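Long-range contact in methyltransferase domain-containing protein (Deinococcus radiodurans, PDB 3M33), which is of unknown function but probably acts as a methyltransferase: residues L53-G58 and A74-S79. Residues are numbered along the deposited sequence; the frame is centred on the assembly and turned at random.
Sequences LEAGCG and AAYDFS
The parallel pair of strands in a Rossmann-type beta-alpha-beta unit pairs Glu-54 with Ala-75, and the glycine-rich turn that follows the first strand brings Gly-58 to the Asp-77 side chain. In class I methyltransferases, the corresponding turn and an acidic residue near the end of the second strand usually border the S-adenosylmethionine pocket; a similar role here is unconfirmed. Glu-54 N donates to Ala-74 O (2.8 Å), and Tyr-76 N to Glu-54 O (3.1 Å). Just past strand 51-55, Cys-57 N donates to Tyr-76 O at 3.0 Å, from above the carbonyl plane, and Gly-56 N adds a weak bond to the same oxygen. Tyr-76 CG lies between its own backbone N and carbonyl carbon (chi1 68°), which lays one ring face against Ala-55, whose CA is 4.0 Å from the ring centroid. Leu-53 CD1 comes to the ring edge. On the other face of the sheet, Cys-57 CB packs on Ala-75 CB at 3.6 Å. The Asp-77 carboxylate bridges two backbone amides, Phe-78 N at OD1 and Gly-58 N at OD2. An alanine here would remove these acceptors, and the turn would probably be less firmly held. OD2 also bonds Tyr-21 OH, and takes Gly-58 N at 2.9 Å on its anti lone pair.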
# COMPACT_ATOMS: atom_id res chain seq x y z
N LEU A 53 3.46 6.29 11.57
CA LEU A 53 4.39 6.44 10.47
C LEU A 53 3.88 5.65 9.28
O LEU A 53 3.64 4.44 9.37
CB LEU A 53 5.78 5.93 10.86
CG LEU A 53 6.79 6.02 9.72
CD1 LEU A 53 7.15 7.49 9.45
CD2 LEU A 53 8.04 5.25 10.08
N GLU A 54 3.69 6.34 8.15
CA GLU A 54 3.24 5.69 6.93
C GLU A 54 4.36 5.64 5.91
O GLU A 54 4.88 6.67 5.50
CB GLU A 54 2.04 6.43 6.32
CG GLU A 54 1.45 5.69 5.12
CD GLU A 54 0.60 6.57 4.22
OE1 GLU A 54 0.36 7.76 4.53
OE2 GLU A 54 0.17 6.06 3.17
N ALA A 55 4.73 4.43 5.51
CA ALA A 55 5.75 4.24 4.48
C ALA A 55 5.12 4.29 3.09
O ALA A 55 4.13 3.60 2.80
CB ALA A 55 6.49 2.91 4.69
N GLY A 56 5.69 5.12 2.22
CA GLY A 56 5.23 5.22 0.83
C GLY A 56 3.90 5.91 0.69
O GLY A 56 2.96 5.32 0.15
N CYS A 57 3.80 7.17 1.14
CA CYS A 57 2.49 7.83 1.23
C CYS A 57 1.96 8.32 -0.11
O CYS A 57 0.80 8.73 -0.21
CB CYS A 57 2.55 9.01 2.21
SG CYS A 57 3.71 10.26 1.61
N GLY A 58 2.80 8.31 -1.15
CA GLY A 58 2.33 8.83 -2.43
C GLY A 58 1.79 10.25 -2.29
O GLY A 58 2.44 11.11 -1.67
N ALA A 74 2.94 10.85 10.56
CA ALA A 74 4.16 11.13 9.80
C ALA A 74 4.15 10.21 8.58
O ALA A 74 3.67 9.08 8.65
CB ALA A 74 5.40 10.88 10.67
N ALA A 75 4.66 10.69 7.45
CA ALA A 75 4.57 9.93 6.21
C ALA A 75 5.76 10.24 5.31
O ALA A 75 6.28 11.37 5.33
CB ALA A 75 3.28 10.29 5.49
N TYR A 76 6.21 9.26 4.53
CA TYR A 76 7.29 9.56 3.58
C TYR A 76 7.17 8.88 2.23
O TYR A 76 6.60 7.80 2.12
CB TYR A 76 8.67 9.23 4.17
CG TYR A 76 8.91 7.75 4.39
CD1 TYR A 76 9.41 6.95 3.37
CD2 TYR A 76 8.66 7.16 5.62
CE1 TYR A 76 9.65 5.60 3.58
CE2 TYR A 76 8.90 5.81 5.84
CZ TYR A 76 9.39 5.04 4.82
OH TYR A 76 9.62 3.71 5.04
N ASP A 77 7.71 9.54 1.22
CA ASP A 77 7.92 8.92 -0.08
C ASP A 77 9.10 9.56 -0.79
O ASP A 77 9.71 10.52 -0.28
CB ASP A 77 6.66 8.99 -0.95
CG ASP A 77 6.49 7.73 -1.80
OD1 ASP A 77 7.53 7.11 -2.14
OD2 ASP A 77 5.33 7.35 -2.09
N PHE A 78 9.44 9.04 -1.96
CA PHE A 78 10.64 9.47 -2.68
C PHE A 78 10.45 10.73 -3.54
O PHE A 78 11.27 11.65 -3.48
CB PHE A 78 11.20 8.35 -3.55
CG PHE A 78 12.40 8.75 -4.36
CD1 PHE A 78 13.66 8.76 -3.79
CD2 PHE A 78 12.26 9.13 -5.69
CE1 PHE A 78 14.78 9.14 -4.53
CE2 PHE A 78 13.38 9.51 -6.44
CZ PHE A 78 14.64 9.51 -5.86
N SER A 79 9.39 10.77 -4.33
CA SER A 79 9.18 11.84 -5.31
C SER A 79 8.84 13.19 -4.67
O SER A 79 7.82 13.33 -4.01
CB SER A 79 8.08 11.46 -6.30
OG SER A 79 7.76 12.56 -7.13